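Local coordinates for protein betaine aldehyde dehydrogenase (Staphylococcus aureus subsp. aureus COL, PDB 4QTO) that catalyses the NAD-dependent oxidation of betaine aldehyde to glycine betaine, working as an aldehyde dehydrogenase assembled from four copies of the chain, at residues E112-L117 with T213-E218; S254-I259 with G489-K494; S366-A371 with T399-C404. One frame throughout, in Å; residues are numbered along the deposited sequence.

The three contacts join different layers of an aldehyde dehydrogenase subunit. Contact 2 is the innermost, centred about 6 Å from the middle of the chain, and ties strand 252-256 of the Rossmann-type coenzyme half to segment 489-494, which leads into a helix. Contact 1, its centre about 22 Å from that of contact 2, packs two helices further out in the same half. Contact 3 belongs to the other sheet, about 29 Å from contact 2 and 37 Å from contact 1, centre to centre; both its segments fall between those of contact 2 in sequence. PEG occupies the active site; the nearest bound PEG is about 6 Å from the side chain of T256, 8 Å from R215 and 12 Å from M368.

Contact 1 of 3, residues E112-L117 with T213-E218; sequences EALARL and TIRVFE
L114 and R215 meet with their side chains crossed at about a right angle, the leucine branch ending against the root of the arginine. The evidence is a single methyl group: CD2 of L114 lies 3.6 Å from CG of R215 and 4.0 Å from its CB. The leucine leaves its helix to one side, and its second branch covers the remaining distance. R215 does start toward the other helix. Its CG is anti to the backbone N (chi1 -174°), and the bend that follows at chi2 turns the rest of the chain aside, so its methylene part faces the leucines while the guanidinium is led off along its own helix. L117, nearly one turn after L114, is directed more squarely at the other helix; in the conformer modelled, its CD2 is 4.3 Å from CB of R215.

The charged end of R215 is held by its own helix. NH1 donates to OE1 of E218 over 2.8 Å, with an N-H...O angle of 143°. The carboxylate offers its anti lone pair, and OE1 sits 26° out of the guanidinium plane, a bent and tilted salt bridge. The other oxygen, OE2 of E218, accepts a hydrogen bond from the backbone N of S32.

L114 also packs on M133 of helix 126-146, and T213 and F217 on the other side of helix 211-223 rest on strands 200-204 and 230-232 of the Rossmann-type sheet. Helix 111-122 thus packs on a sheet-covering helix, with L27 and L28 also against it.

No hydrogen bond or salt bridge links the two segments. Their adhesion is dispersive, between leucine methyls and arginine methylenes, while the arginine charge is probably compensated in part by E218, which may lower the cost of placing it beside buried leucines.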
ATOM      1  N   GLU A 112      13.328  30.563  17.039  1.00 15.87           N
ATOM      2  CA  GLU A 112      13.046  31.919  17.516  1.00 17.04           C
ATOM      3  C   GLU A 112      13.262  32.991  16.453  1.00 15.81           C
ATOM      4  O   GLU A 112      12.381  33.821  16.196  1.00 15.41           O
ATOM      5  CB  GLU A 112      13.857  32.227  18.785  1.00 19.53           C
ATOM      6  CG  GLU A 112      13.473  33.545  19.452  1.00 26.10           C
ATOM      7  CD  GLU A 112      12.092  33.517  20.100  1.00 33.57           C
ATOM      8  OE1 GLU A 112      11.722  32.488  20.731  1.00 34.01           O
ATOM      9  OE2 GLU A 112      11.385  34.547  20.003  1.00 37.91           O
ATOM     10  N   ALA A 113      14.444  32.996  15.843  1.00 15.78           N
ATOM     11  CA  ALA A 113      14.753  33.967  14.810  1.00 15.60           C
ATOM     12  C   ALA A 113      13.842  33.843  13.602  1.00 14.56           C
ATOM     13  O   ALA A 113      13.397  34.843  13.033  1.00 13.56           O
ATOM     14  CB  ALA A 113      16.216  33.846  14.380  1.00 17.82           C
ATOM     15  N   LEU A 114      13.557  32.610  13.194  1.00 13.06           N
ATOM     16  CA  LEU A 114      12.669  32.408  12.056  1.00 12.88           C
ATOM     17  C   LEU A 114      11.255  32.929  12.351  1.00 12.42           C
ATOM     18  O   LEU A 114      10.635  33.530  11.470  1.00 12.23           O
ATOM     19  CB  LEU A 114      12.613  30.939  11.660  1.00 13.03           C
ATOM     20  CG  LEU A 114      13.843  30.369  10.928  1.00 13.72           C
ATOM     21  CD1 LEU A 114      13.837  28.850  10.876  1.00 14.73           C
ATOM     22  CD2 LEU A 114      13.935  30.943   9.531  1.00 14.94           C
ATOM     23  N   ALA A 115      10.750  32.632  13.540  1.00 12.33           N
ATOM     24  CA  ALA A 115       9.405  33.084  13.926  1.00 12.06           C
ATOM     25  C   ALA A 115       9.341  34.604  13.924  1.00 13.02           C
ATOM     26  O   ALA A 115       8.382  35.220  13.401  1.00 12.40           O
ATOM     27  CB  ALA A 115       9.031  32.535  15.271  1.00 12.43           C
ATOM     28  N   ARG A 116      10.376  35.240  14.464  1.00 14.53           N
ATOM     29  CA  ARG A 116      10.426  36.692  14.477  1.00 15.13           C
ATOM     30  C   ARG A 116      10.478  37.287  13.066  1.00 15.05           C
ATOM     31  O   ARG A 116       9.791  38.262  12.765  1.00 15.13           O
ATOM     32  CB  ARG A 116      11.593  37.199  15.355  1.00 16.12           C
ATOM     33  CG  ARG A 116      11.390  36.861  16.808  1.00 18.90           C
ATOM     34  CD  ARG A 116      12.519  37.344  17.713  1.00 23.09           C
ATOM     35  NE  ARG A 116      12.156  37.058  19.098  1.00 28.18           N
ATOM     36  CZ  ARG A 116      11.376  37.837  19.858  1.00 35.46           C
ATOM     37  NH1 ARG A 116      11.096  37.468  21.105  1.00 38.15           N
ATOM     38  NH2 ARG A 116      10.876  38.988  19.399  1.00 32.69           N
ATOM     39  N   LEU A 117      11.281  36.694  12.196  0.50 14.56           N
ATOM     40  CA  LEU A 117      11.386  37.150  10.826  0.50 14.39           C
ATOM     41  C   LEU A 117      10.035  37.003  10.096  0.50 14.48           C
ATOM     42  O   LEU A 117       9.638  37.881   9.322  0.50 14.38           O
ATOM     43  CB  LEU A 117      12.478  36.332  10.133  0.50 14.52           C
ATOM     44  CG  LEU A 117      12.901  36.825   8.761  0.50 14.27           C
ATOM     45  CD1 LEU A 117      13.319  38.280   8.868  0.50 15.45           C
ATOM     46  CD2 LEU A 117      14.001  35.954   8.193  0.50 14.46           C
ATOM     47  N   THR A 213      12.261  32.704   3.389  1.00 10.02           N
ATOM     48  CA  THR A 213      12.652  31.812   2.288  1.00 10.32           C
ATOM     49  C   THR A 213      14.165  31.968   1.992  1.00 10.49           C
ATOM     50  O   THR A 213      14.892  30.997   1.776  1.00 10.34           O
ATOM     51  CB  THR A 213      11.752  31.986   1.057  1.00 10.96           C
ATOM     52  OG1 THR A 213      10.370  31.796   1.441  1.00 11.13           O
ATOM     53  CG2 THR A 213      12.113  30.989  -0.025  1.00 11.15           C
ATOM     54  N   ILE A 214      14.631  33.209   1.982  1.00 10.77           N
ATOM     55  CA  ILE A 214      16.061  33.454   1.856  1.00 10.99           C
ATOM     56  C   ILE A 214      16.759  32.731   3.013  1.00 10.86           C
ATOM     57  O   ILE A 214      17.761  32.035   2.808  1.00 10.57           O
ATOM     58  CB  ILE A 214      16.360  34.972   1.909  1.00 11.78           C
ATOM     59  CG1 ILE A 214      15.845  35.673   0.648  1.00 12.09           C
ATOM     60  CG2 ILE A 214      17.865  35.199   2.050  1.00 12.84           C
ATOM     61  CD1 ILE A 214      15.846  37.189   0.761  1.00 12.07           C
ATOM     62  N   ARG A 215      16.236  32.871   4.242  1.00 10.12           N
ATOM     63  CA  ARG A 215      16.904  32.233   5.403  1.00 11.33           C
ATOM     64  C   ARG A 215      16.954  30.727   5.263  1.00 10.95           C
ATOM     65  O   ARG A 215      18.009  30.122   5.543  1.00 11.30           O
ATOM     66  CB  ARG A 215      16.242  32.649   6.721  1.00 12.28           C
ATOM     67  CG  ARG A 215      16.954  32.149   7.958  1.00 14.28           C
ATOM     68  CD  ARG A 215      18.327  32.781   8.112  1.00 15.41           C
ATOM     69  NE  ARG A 215      18.980  32.285   9.344  1.00 16.40           N
ATOM     70  CZ  ARG A 215      20.129  31.625   9.390  1.00 17.41           C
ATOM     71  NH1 ARG A 215      20.888  31.451   8.306  1.00 18.21           N
ATOM     72  NH2 ARG A 215      20.575  31.189  10.563  1.00 18.56           N
ATOM     73  N   VAL A 216      15.857  30.099   4.827  1.00 10.03           N
ATOM     74  CA  VAL A 216      15.868  28.635   4.710  1.00 10.22           C
ATOM     75  C   VAL A 216      16.870  28.191   3.625  1.00 10.41           C
ATOM     76  O   VAL A 216      17.486  27.127   3.767  1.00 10.67           O
ATOM     77  CB  VAL A 216      14.468  28.005   4.544  1.00 10.71           C
ATOM     78  CG1 VAL A 216      13.959  28.137   3.120  1.00 10.89           C
ATOM     79  CG2 VAL A 216      14.544  26.567   4.946  1.00 10.91           C
ATOM     80  N   PHE A 217      17.031  28.976   2.545  1.00  9.91           N
ATOM     81  CA  PHE A 217      18.050  28.659   1.546  1.00 10.35           C
ATOM     82  C   PHE A 217      19.456  28.723   2.163  1.00 11.13           C
ATOM     83  O   PHE A 217      20.305  27.882   1.853  1.00 11.15           O
ATOM     84  CB  PHE A 217      17.927  29.476   0.280  1.00 10.61           C
ATOM     85  CG  PHE A 217      17.047  28.821  -0.735  1.00 10.09           C
ATOM     86  CD1 PHE A 217      15.672  28.833  -0.589  1.00 10.60           C
ATOM     87  CD2 PHE A 217      17.617  28.155  -1.800  1.00 11.14           C
ATOM     88  CE1 PHE A 217      14.870  28.168  -1.506  1.00 10.66           C
ATOM     89  CE2 PHE A 217      16.817  27.517  -2.740  1.00 11.30           C
ATOM     90  CZ  PHE A 217      15.460  27.518  -2.591  1.00 10.65           C
ATOM     91  N   GLU A 218      19.705  29.715   3.021  1.00 10.55           N
ATOM     92  CA  GLU A 218      21.005  29.759   3.745  1.00 11.09           C
ATOM     93  C   GLU A 218      21.179  28.462   4.549  1.00 10.65           C
ATOM     94  O   GLU A 218      22.249  27.851   4.531  1.00 11.76           O
ATOM     95  CB  GLU A 218      21.082  30.951   4.687  1.00 11.28           C
ATOM     96  CG  GLU A 218      21.067  32.314   3.988  1.00 12.46           C
ATOM     97  CD  GLU A 218      21.150  33.474   4.948  1.00 16.07           C
ATOM     98  OE1 GLU A 218      20.906  33.275   6.178  1.00 16.41           O
ATOM     99  OE2 GLU A 218      21.483  34.582   4.477  1.00 15.64           O
TER

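Contact 2 of 3, residues S254-I259 with G489-K494; sequences SFTGGI and GRELGK
S254 and E491 face each other because of two first torsions: OG of S254 is anti to its backbone N (chi1 -179°), whereas CG of E491 is anti to the carbonyl carbon (chi1 -70°) and the chain beyond it is extended. The glutamate therefore reaches across from its turn with its carboxylate leading. Its OE2 ends 3.5 Å from OG of S254, a spacing that does not settle a direct bond, and its OE1 lies 4.0 Å from OG1 of T256.

A water bridges the two more clearly. It is 2.7 Å from OG of S254 and also 2.7 Å from OE2 of E491, to which it donates. A second water bonds weakly to the same OE2 and to the carbonyl O of F255. The common partner is K190, whose NZ forms a salt bridge with OE2 of E491 and hydrogen bonds with the hydroxyls of S254 and T256. NZ is thus shared by three buried polar side chains. This buried lysine-glutamate pair, with T256 about 6 Å from a bound PEG, is consistent with the proton relay described in related aldehyde dehydrogenases.

Beside E491, R490 folds back on its own segment: NH1 donates to O of G489 over 2.9 Å, and NH2 bonds to O of S503 of a neighbouring subunit.

Strand 252-256 runs parallel to both of its partners, with backbone bonds from S254 and T256 to strand 162-177 and from F255 to strand 275-279. S254 and T256 point to the E491 side, where W189 of helix 183-197 packs on the glutamate; F255 points the other way, against I265 of helix 259-269.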
ATOM      1  N   SER A 254       4.569  23.704  -9.464  1.00 10.89           N
ATOM      2  CA  SER A 254       3.787  23.649  -8.227  1.00 10.33           C
ATOM      3  C   SER A 254       3.540  25.096  -7.758  1.00 11.95           C
ATOM      4  O   SER A 254       4.488  25.758  -7.359  1.00 13.81           O
ATOM      5  CB  SER A 254       4.486  22.845  -7.142  1.00 12.19           C
ATOM      6  OG  SER A 254       3.685  22.809  -5.968  1.00 12.73           O
ATOM      7  N   PHE A 255       2.291  25.529  -7.762  1.00 10.80           N
ATOM      8  CA  PHE A 255       1.934  26.927  -7.450  1.00 11.51           C
ATOM      9  C   PHE A 255       0.861  26.987  -6.380  1.00 11.81           C
ATOM     10  O   PHE A 255      -0.117  26.247  -6.443  1.00 11.66           O
ATOM     11  CB  PHE A 255       1.426  27.603  -8.711  1.00 11.82           C
ATOM     12  CG  PHE A 255       0.799  28.943  -8.476  1.00 12.00           C
ATOM     13  CD1 PHE A 255       1.570  30.096  -8.431  1.00 13.60           C
ATOM     14  CD2 PHE A 255      -0.568  29.053  -8.279  1.00 12.65           C
ATOM     15  CE1 PHE A 255       0.985  31.321  -8.202  1.00 13.67           C
ATOM     16  CE2 PHE A 255      -1.156  30.285  -8.075  1.00 13.08           C
ATOM     17  CZ  PHE A 255      -0.378  31.417  -8.030  1.00 15.24           C
ATOM     18  N   THR A 256       1.086  27.848  -5.390  1.00 10.87           N
ATOM     19  CA  THR A 256       0.118  28.122  -4.356  1.00 11.08           C
ATOM     20  C   THR A 256      -0.090  29.642  -4.392  1.00 11.47           C
ATOM     21  O   THR A 256       0.883  30.390  -4.289  1.00 13.25           O
ATOM     22  CB  THR A 256       0.608  27.653  -2.983  1.00 12.66           C
ATOM     23  OG1 THR A 256       0.763  26.218  -3.019  1.00 14.30           O
ATOM     24  CG2 THR A 256      -0.404  28.013  -1.907  1.00 13.82           C
ATOM     25  N   GLY A 257      -1.328  30.059  -4.595  1.00 12.40           N
ATOM     26  CA  GLY A 257      -1.643  31.481  -4.723  1.00 13.71           C
ATOM     27  C   GLY A 257      -3.047  31.729  -5.214  1.00 14.57           C
ATOM     28  O   GLY A 257      -3.916  30.915  -5.015  1.00 16.69           O
ATOM     29  N   GLY A 258      -3.236  32.880  -5.852  1.00 15.94           N
ATOM     30  CA  GLY A 258      -4.587  33.273  -6.296  1.00 17.55           C
ATOM     31  C   GLY A 258      -5.076  32.509  -7.496  1.00 16.88           C
ATOM     32  O   GLY A 258      -4.268  32.079  -8.344  1.00 15.31           O
ATOM     33  N   ILE A 259      -6.383  32.389  -7.594  1.00 17.48           N
ATOM     34  CA  ILE A 259      -7.028  31.644  -8.680  1.00 16.18           C
ATOM     35  C   ILE A 259      -6.682  32.165 -10.073  1.00 16.66           C
ATOM     36  O   ILE A 259      -6.383  31.372 -10.969  1.00 14.17           O
ATOM     37  CB  ILE A 259      -8.533  31.482  -8.435  1.00 19.12           C
ATOM     38  CG1 ILE A 259      -9.142  30.563  -9.458  1.00 21.18           C
ATOM     39  CG2 ILE A 259      -9.250  32.834  -8.421  1.00 21.40           C
ATOM     40  CD1 ILE A 259     -10.571  30.141  -9.158  1.00 22.41           C
ATOM     41  N   GLY A 489      -4.314  18.346  -7.481  1.00  7.96           N
ATOM     42  CA  GLY A 489      -3.308  17.608  -6.734  1.00  8.53           C
ATOM     43  C   GLY A 489      -3.381  17.799  -5.225  1.00  8.31           C
ATOM     44  O   GLY A 489      -4.306  18.392  -4.678  1.00  8.51           O
ATOM     45  N   ARG A 490      -2.358  17.252  -4.558  1.00  9.16           N
ATOM     46  CA  ARG A 490      -2.301  17.339  -3.129  1.00  8.59           C
ATOM     47  C   ARG A 490      -0.874  17.656  -2.661  1.00  9.27           C
ATOM     48  O   ARG A 490       0.102  17.304  -3.317  1.00 11.98           O
ATOM     49  CB  ARG A 490      -2.701  16.002  -2.456  1.00  8.90           C
ATOM     50  CG  ARG A 490      -4.161  15.617  -2.562  1.00  8.84           C
ATOM     51  CD  ARG A 490      -5.039  16.536  -1.763  1.00  9.10           C
ATOM     52  NE  ARG A 490      -6.456  16.212  -1.777  1.00  9.10           N
ATOM     53  CZ  ARG A 490      -7.296  16.588  -2.755  1.00  9.68           C
ATOM     54  NH1 ARG A 490      -6.848  17.276  -3.812  1.00  9.49           N
ATOM     55  NH2 ARG A 490      -8.571  16.298  -2.679  1.00  9.33           N
ATOM     56  N   GLU A 491      -0.801  18.319  -1.523  1.00  8.33           N
ATOM     57  CA  GLU A 491       0.437  18.522  -0.793  1.00  8.65           C
ATOM     58  C   GLU A 491       0.311  17.806   0.538  1.00  8.23           C
ATOM     59  O   GLU A 491      -0.810  17.569   1.032  1.00  9.32           O
ATOM     60  CB  GLU A 491       0.762  19.979  -0.628  1.00 10.17           C
ATOM     61  CG  GLU A 491       1.144  20.576  -1.983  1.00 12.06           C
ATOM     62  CD  GLU A 491       1.713  21.988  -1.910  1.00 14.91           C
ATOM     63  OE1 GLU A 491       1.289  22.776  -1.078  1.00 17.95           O
ATOM     64  OE2 GLU A 491       2.581  22.293  -2.722  1.00 17.13           O
ATOM     65  N   LEU A 492       1.449  17.481   1.122  1.00  8.95           N
ATOM     66  CA  LEU A 492       1.545  16.701   2.381  1.00  8.65           C
ATOM     67  C   LEU A 492       1.116  15.223   2.195  1.00  8.64           C
ATOM     68  O   LEU A 492       0.488  14.826   1.211  1.00  8.50           O
ATOM     69  CB  LEU A 492       0.767  17.333   3.555  1.00  9.54           C
ATOM     70  CG  LEU A 492       1.107  18.803   3.816  1.00  9.94           C
ATOM     71  CD1 LEU A 492       0.286  19.303   4.991  1.00 11.36           C
ATOM     72  CD2 LEU A 492       2.601  19.016   4.027  1.00 11.90           C
ATOM     73  N   GLY A 493       1.522  14.416   3.171  1.00  9.42           N
ATOM     74  CA  GLY A 493       1.245  12.987   3.152  1.00  9.42           C
ATOM     75  C   GLY A 493       1.929  12.241   2.032  1.00  9.73           C
ATOM     76  O   GLY A 493       2.775  12.767   1.304  1.00  9.32           O
ATOM     77  N   LYS A 494       1.579  10.956   1.910  1.00 11.54           N
ATOM     78  CA  LYS A 494       2.158  10.147   0.863  1.00 11.83           C
ATOM     79  C   LYS A 494       1.755  10.639  -0.512  1.00 10.92           C
ATOM     80  O   LYS A 494       2.573  10.632  -1.437  1.00 12.84           O
ATOM     81  CB  LYS A 494       1.782   8.675   1.084  1.00 14.41           C
ATOM     82  CG  LYS A 494       2.413   8.105   2.357  1.00 17.97           C
ATOM     83  CD  LYS A 494       2.078   6.648   2.567  1.00 23.83           C
ATOM     84  CE  LYS A 494       2.679   6.165   3.888  1.00 27.76           C
ATOM     85  NZ  LYS A 494       2.491   4.688   4.095  1.00 39.88           N
TER
HETATM   86  O   HOH W   1       3.850  20.629  -4.349  1.00 15.96           O
HETATM   87  O   HOH W   2       0.386  23.190  -5.186  1.00 26.09           O

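Contact 3 of 3, residues S366-A371 with T399-C404; sequences SYMDVA and TVITNC
Helix-on-sheet packing in the seven-stranded sheet of the catalytic domain of the aldehyde dehydrogenase fold brings M368 and A371 against T399 and I401. Strand 399-402 lies between antiparallel strand 377-380 and parallel strand 419-425, and helix 358-373 covers one of its faces. The axes of 366-371 and 399-402 approach to 11.0 Å with only 20° between their N-to-C directions, so helix and strand run nearly parallel.

T399 and I401, two apart on the strand, both point to the helix, while M368 and A371, three apart, occupy its facing side. M368 is the side chain that adapts. It leaves the helix to one side, then bends at chi2 (-58°) and again at chi3, which carries the thioether toward the strand. There its sulfur and terminal methyl serve different partners: SD lies 4.0 Å from CG2 of T399, the two side chains sliding past each other in opposite directions, while CE goes to I401, which M368 crosses at a slant.

T399 turns its methyl to the methionine and keeps its hydroxyl for other atoms, OG1 bonding to O of E397 and N of G382. The contact is van der Waals packing, with no hydrogen bond across it. I410 of helix 409-412 packs on both A371 and I401, so it joins the same apolar cluster.

The pivot is the delta methyl of I401, carried forward by an extended chi2 of 180°: CD1 stands 4.0 Å from CE of M368 and 4.1 Å from CB of A371.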
ATOM      1  N   SER A 366     -13.028  47.148  -1.083  1.00 20.99           N
ATOM      2  CA  SER A 366     -13.937  47.161  -2.211  1.00 22.75           C
ATOM      3  C   SER A 366     -15.051  46.130  -2.038  1.00 22.32           C
ATOM      4  O   SER A 366     -16.161  46.306  -2.527  1.00 22.66           O
ATOM      5  CB  SER A 366     -13.190  46.930  -3.535  1.00 23.82           C
ATOM      6  OG  SER A 366     -12.740  45.593  -3.647  1.00 28.34           O
ATOM      7  N   TYR A 367     -14.746  45.007  -1.374  1.00 21.50           N
ATOM      8  CA  TYR A 367     -15.766  43.992  -1.143  1.00 20.49           C
ATOM      9  C   TYR A 367     -16.878  44.466  -0.210  1.00 19.69           C
ATOM     10  O   TYR A 367     -18.006  43.980  -0.297  1.00 18.13           O
ATOM     11  CB  TYR A 367     -15.147  42.677  -0.665  1.00 19.99           C
ATOM     12  CG  TYR A 367     -14.793  41.770  -1.789  1.00 21.48           C
ATOM     13  CD1 TYR A 367     -15.802  41.136  -2.533  1.00 22.07           C
ATOM     14  CD2 TYR A 367     -13.464  41.467  -2.100  1.00 23.92           C
ATOM     15  CE1 TYR A 367     -15.507  40.262  -3.566  1.00 24.66           C
ATOM     16  CE2 TYR A 367     -13.160  40.594  -3.139  1.00 26.46           C
ATOM     17  CZ  TYR A 367     -14.177  39.992  -3.865  1.00 26.31           C
ATOM     18  OH  TYR A 367     -13.853  39.122  -4.902  1.00 27.02           O
ATOM     19  N   MET A 368     -16.558  45.380   0.689  1.00 19.62           N
ATOM     20  CA  MET A 368     -17.570  45.887   1.610  1.00 20.61           C
ATOM     21  C   MET A 368     -18.659  46.627   0.816  1.00 23.39           C
ATOM     22  O   MET A 368     -19.839  46.470   1.078  1.00 21.90           O
ATOM     23  CB  MET A 368     -16.949  46.784   2.664  1.00 21.39           C
ATOM     24  CG  MET A 368     -15.886  46.137   3.553  1.00 21.56           C
ATOM     25  SD  MET A 368     -16.451  44.704   4.469  1.00 21.24           S
ATOM     26  CE  MET A 368     -16.015  43.395   3.348  1.00 19.85           C
ATOM     27  N   ASP A 369     -18.232  47.400  -0.166  1.00 25.47           N
ATOM     28  CA  ASP A 369     -19.134  48.121  -1.046  1.00 29.08           C
ATOM     29  C   ASP A 369     -20.011  47.141  -1.821  1.00 24.98           C
ATOM     30  O   ASP A 369     -21.219  47.336  -1.951  1.00 26.06           O
ATOM     31  CB  ASP A 369     -18.325  48.994  -2.037  1.00 36.76           C
ATOM     32  CG  ASP A 369     -17.550  50.121  -1.351  1.00 45.98           C
ATOM     33  OD1 ASP A 369     -17.988  50.550  -0.252  1.00 51.39           O
ATOM     34  OD2 ASP A 369     -16.501  50.564  -1.921  1.00 41.91           O
ATOM     35  N   VAL A 370     -19.393  46.085  -2.339  1.00 24.56           N
ATOM     36  CA  VAL A 370     -20.126  45.066  -3.084  1.00 21.00           C
ATOM     37  C   VAL A 370     -21.187  44.406  -2.211  1.00 19.94           C
ATOM     38  O   VAL A 370     -22.321  44.265  -2.622  1.00 18.87           O
ATOM     39  CB  VAL A 370     -19.173  43.995  -3.656  1.00 22.12           C
ATOM     40  CG1 VAL A 370     -19.948  42.819  -4.225  1.00 22.30           C
ATOM     41  CG2 VAL A 370     -18.278  44.613  -4.712  1.00 25.32           C
ATOM     42  N   ALA A 371     -20.813  44.043  -0.992  1.00 16.75           N
ATOM     43  CA  ALA A 371     -21.761  43.432  -0.062  1.00 16.85           C
ATOM     44  C   ALA A 371     -23.005  44.306   0.174  1.00 17.28           C
ATOM     45  O   ALA A 371     -24.142  43.823   0.135  1.00 17.63           O
ATOM     46  CB  ALA A 371     -21.062  43.127   1.276  1.00 17.50           C
ATOM     47  N   THR A 399     -14.715  41.655  10.735  1.00 13.96           N
ATOM     48  CA  THR A 399     -16.015  41.990  10.190  1.00 14.01           C
ATOM     49  C   THR A 399     -16.950  40.799  10.096  1.00 13.47           C
ATOM     50  O   THR A 399     -16.511  39.679   9.771  1.00 12.23           O
ATOM     51  CB  THR A 399     -15.769  42.542   8.764  1.00 14.23           C
ATOM     52  OG1 THR A 399     -14.857  43.656   8.825  1.00 15.20           O
ATOM     53  CG2 THR A 399     -17.036  42.958   8.063  1.00 14.86           C
ATOM     54  N   VAL A 400     -18.235  41.024  10.390  1.00 12.76           N
ATOM     55  CA  VAL A 400     -19.267  39.994  10.238  1.00 13.25           C
ATOM     56  C   VAL A 400     -20.341  40.577   9.297  1.00 13.77           C
ATOM     57  O   VAL A 400     -20.846  41.687   9.518  1.00 14.62           O
ATOM     58  CB  VAL A 400     -19.957  39.618  11.560  1.00 12.88           C
ATOM     59  CG1 VAL A 400     -21.019  38.544  11.321  1.00 13.03           C
ATOM     60  CG2 VAL A 400     -18.931  39.148  12.584  1.00 12.98           C
ATOM     61  N   ILE A 401     -20.651  39.822   8.247  1.00 13.23           N
ATOM     62  CA  ILE A 401     -21.667  40.207   7.273  1.00 14.17           C
ATOM     63  C   ILE A 401     -22.862  39.258   7.424  1.00 14.04           C
ATOM     64  O   ILE A 401     -22.710  38.046   7.357  1.00 14.13           O
ATOM     65  CB  ILE A 401     -21.096  40.184   5.840  1.00 15.16           C
ATOM     66  CG1 ILE A 401     -19.924  41.186   5.753  1.00 16.39           C
ATOM     67  CG2 ILE A 401     -22.175  40.529   4.830  1.00 15.79           C
ATOM     68  CD1 ILE A 401     -19.236  41.281   4.398  1.00 17.30           C
ATOM     69  N   THR A 402     -24.043  39.836   7.610  1.00 14.35           N
ATOM     70  CA  THR A 402     -25.281  39.091   7.815  1.00 15.74           C
ATOM     71  C   THR A 402     -26.330  39.406   6.747  1.00 17.25           C
ATOM     72  O   THR A 402     -26.118  40.247   5.875  1.00 16.73           O
ATOM     73  CB  THR A 402     -25.874  39.403   9.197  1.00 16.18           C
ATOM     74  OG1 THR A 402     -26.136  40.804   9.302  1.00 16.76           O
ATOM     75  CG2 THR A 402     -24.929  38.986  10.312  1.00 16.15           C
ATOM     76  N   ASN A 403     -27.467  38.710   6.817  1.00 19.40           N
ATOM     77  CA  ASN A 403     -28.574  38.965   5.866  1.00 22.81           C
ATOM     78  C   ASN A 403     -28.069  38.777   4.416  1.00 24.36           C
ATOM     79  O   ASN A 403     -28.300  39.621   3.538  1.00 26.80           O
ATOM     80  CB  ASN A 403     -29.193  40.351   6.068  1.00 27.83           C
ATOM     81  CG  ASN A 403     -30.575  40.478   5.440  1.00 35.37           C
ATOM     82  OD1 ASN A 403     -31.287  39.494   5.285  1.00 36.29           O
ATOM     83  ND2 ASN A 403     -30.973  41.711   5.110  1.00 41.22           N
ATOM     84  N   CYS A 404     -27.319  37.704   4.206  0.50 23.45           N
ATOM     85  CA  CYS A 404     -26.792  37.398   2.873  0.50 23.79           C
ATOM     86  C   CYS A 404     -27.267  36.020   2.388  0.50 22.29           C
ATOM     87  O   CYS A 404     -27.919  35.272   3.135  0.50 23.12           O
ATOM     88  CB  CYS A 404     -25.271  37.682   2.698  0.50 24.06           C
ATOM     89  SG  CYS A 404     -24.018  37.481   3.969  0.50 20.27           S
TER